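Local structure of MoaF-like domain-containing protein (Burkholderia vietnamiensis, 5HAL) at residues W63-V66 and T70-I73. The protein is of unknown function, possibly a beta-lactamase-like hydrolase, and forms a small calycin-type barrel that may bind a ligand. Sequence-based numbering, arbitrary orientation.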
ATOM      1  N   TRP A  63      10.703  -0.216   1.727  1.00 25.21           N
ATOM      2  CA  TRP A  63      10.095  -0.939   2.834  1.00 25.92           C
ATOM      3  C   TRP A  63      11.137  -1.094   3.927  1.00 30.14           C
ATOM      4  O   TRP A  63      12.318  -1.293   3.630  1.00 33.51           O
ATOM      5  CB  TRP A  63       9.571  -2.317   2.399  1.00 23.64           C
ATOM      6  CG  TRP A  63      10.663  -3.272   1.989  1.00 22.69           C
ATOM      7  CD1 TRP A  63      11.281  -3.335   0.772  1.00 25.31           C
ATOM      8  CD2 TRP A  63      11.251  -4.308   2.792  1.00 28.74           C
ATOM      9  NE1 TRP A  63      12.222  -4.344   0.767  1.00 24.87           N
ATOM     10  CE2 TRP A  63      12.218  -4.961   1.993  1.00 28.65           C
ATOM     11  CE3 TRP A  63      11.051  -4.750   4.104  1.00 28.63           C
ATOM     12  CZ2 TRP A  63      12.996  -6.021   2.472  1.00 30.29           C
ATOM     13  CZ3 TRP A  63      11.823  -5.811   4.581  1.00 31.27           C
ATOM     14  CH2 TRP A  63      12.783  -6.436   3.764  1.00 36.86           C
ATOM     15  N   GLN A  64      10.699  -0.987   5.186  1.00 28.57           N
ATOM     16  CA  GLN A  64      11.562  -1.169   6.354  1.00 31.70           C
ATOM     17  C   GLN A  64      10.745  -1.838   7.447  1.00 34.55           C
ATOM     18  O   GLN A  64       9.590  -1.450   7.680  1.00 33.78           O
ATOM     19  CB  GLN A  64      12.111   0.160   6.906  1.00 38.92           C
ATOM     20  CG  GLN A  64      12.676   1.108   5.866  1.00 51.08           C
ATOM     21  CD  GLN A  64      13.982   0.601   5.272  1.00 66.10           C
ATOM     22  OE1 GLN A  64      14.653  -0.251   5.860  1.00 66.75           O
ATOM     23  NE2 GLN A  64      14.343   1.118   4.097  1.00 71.14           N
ATOM     24  N   PRO A  65      11.318  -2.805   8.160  1.00 33.98           N
ATOM     25  CA  PRO A  65      10.617  -3.352   9.322  1.00 32.26           C
ATOM     26  C   PRO A  65      10.511  -2.301  10.413  1.00 36.68           C
ATOM     27  O   PRO A  65      11.434  -1.512  10.629  1.00 39.90           O
ATOM     28  CB  PRO A  65      11.505  -4.531   9.755  1.00 37.21           C
ATOM     29  CG  PRO A  65      12.860  -4.186   9.249  1.00 36.08           C
ATOM     30  CD  PRO A  65      12.635  -3.437   7.956  1.00 32.21           C
ATOM     31  N   VAL A  66       9.358  -2.263  11.074  1.00 38.22           N
ATOM     32  CA  VAL A  66       9.187  -1.443  12.267  1.00 40.25           C
ATOM     33  C   VAL A  66       8.852  -2.273  13.493  1.00 49.65           C
ATOM     34  O   VAL A  66       8.960  -1.762  14.617  1.00 61.05           O
ATOM     35  CB  VAL A  66       8.124  -0.343  12.060  1.00 46.99           C
ATOM     36  CG1 VAL A  66       8.472   0.507  10.841  1.00 36.29           C
ATOM     37  CG2 VAL A  66       6.767  -0.953  11.881  1.00 52.21           C
ATOM     38  N   THR A  70       5.586  -6.244  10.719  1.00 34.86           N
ATOM     39  CA  THR A  70       5.033  -4.917  10.471  1.00 34.05           C
ATOM     40  C   THR A  70       6.067  -4.071   9.734  1.00 36.35           C
ATOM     41  O   THR A  70       7.207  -3.952  10.191  1.00 35.59           O
ATOM     42  CB  THR A  70       4.632  -4.232  11.789  1.00 34.86           C
ATOM     43  OG1 THR A  70       3.783  -5.097  12.542  1.00 39.19           O
ATOM     44  CG2 THR A  70       3.883  -2.937  11.519  1.00 33.38           C
ATOM     45  N   TYR A  71       5.661  -3.458   8.615  1.00 29.75           N
ATOM     46  CA  TYR A  71       6.587  -2.757   7.734  1.00 28.72           C
ATOM     47  C   TYR A  71       6.065  -1.372   7.382  1.00 31.25           C
ATOM     48  O   TYR A  71       4.864  -1.185   7.162  1.00 29.91           O
ATOM     49  CB  TYR A  71       6.831  -3.572   6.432  1.00 27.48           C
ATOM     50  CG  TYR A  71       7.290  -4.968   6.745  1.00 30.38           C
ATOM     51  CD1 TYR A  71       6.379  -6.004   6.885  1.00 32.84           C
ATOM     52  CD2 TYR A  71       8.634  -5.239   6.972  1.00 33.17           C
ATOM     53  CE1 TYR A  71       6.802  -7.284   7.229  1.00 37.82           C
ATOM     54  CE2 TYR A  71       9.065  -6.511   7.304  1.00 35.38           C
ATOM     55  CZ  TYR A  71       8.143  -7.525   7.434  1.00 36.77           C
ATOM     56  OH  TYR A  71       8.562  -8.785   7.762  1.00 49.97           O
ATOM     57  N   ALA A  72       6.981  -0.406   7.319  1.00 30.46           N
ATOM     58  CA  ALA A  72       6.719   0.892   6.703  1.00 29.08           C
ATOM     59  C   ALA A  72       6.991   0.790   5.198  1.00 31.48           C
ATOM     60  O   ALA A  72       8.130   0.566   4.768  1.00 33.01           O
ATOM     61  CB  ALA A  72       7.579   1.973   7.355  1.00 22.57           C
ATOM     62  N   ILE A  73       5.943   0.945   4.401  1.00 25.14           N
ATOM     63  CA  ILE A  73       6.002   0.832   2.945  1.00 22.83           C
ATOM     64  C   ILE A  73       5.621   2.193   2.371  1.00 26.97           C
ATOM     65  O   ILE A  73       4.560   2.733   2.710  1.00 26.95           O
ATOM     66  CB  ILE A  73       5.062  -0.280   2.450  1.00 23.64           C
ATOM     67  CG1 ILE A  73       5.375  -1.584   3.204  1.00 25.28           C
ATOM     68  CG2 ILE A  73       5.159  -0.470   0.926  1.00 21.62           C
ATOM     69  CD1 ILE A  73       4.401  -2.714   2.925  1.00 25.28           C
TER
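Trp63 and Tyr71 rise side by side from the same face of the sheet, the indole turning the edge of its six-membered ring to the tyrosine. Its CE3 comes 3.8 Å from Tyr71 CD2, and with the ring planes at 68° the pair is oblique, neither a stack nor a T. Chi1 of 66° puts CG between the backbone N and the carbonyl carbon, and chi2 of -82° then turns the six-membered ring toward Tyr71. Pro65, paired directly with Tyr71, approaches the same CD2-CE2 side of the tyrosine ring obliquely: its CA lies 3.6 Å from Tyr71 CD2 and its CB near CE2, so indole and pyrrolidine both rest against it. N-terminal residues add to this face, Phe18 packing edge-to-face with Tyr71 and Arg14 making a cation-pi contact with Trp63.

At the hairpin's turn end Val66 bridges two residues: CG1 reaches Ala72 CB, on the face opposite the aromatic pair, at 3.9 Å, and CG2 meets Thr70 CG2 at 3.5 Å, the Val66 and Thr70 side chains crossing at about a right angle. Gln64 and Ala72 exchange two backbone hydrogen bonds, and proline, lacking an N-H, occupies a non-hydrogen-bonded position. Beyond it Val66 N gives Thr70 O a nearly straight bond of 2.9 Å. Together these strands, 56-67 and 70-76, form an antiparallel beta hairpin in the closed eight-stranded, up-and-down barrel of the calycin type.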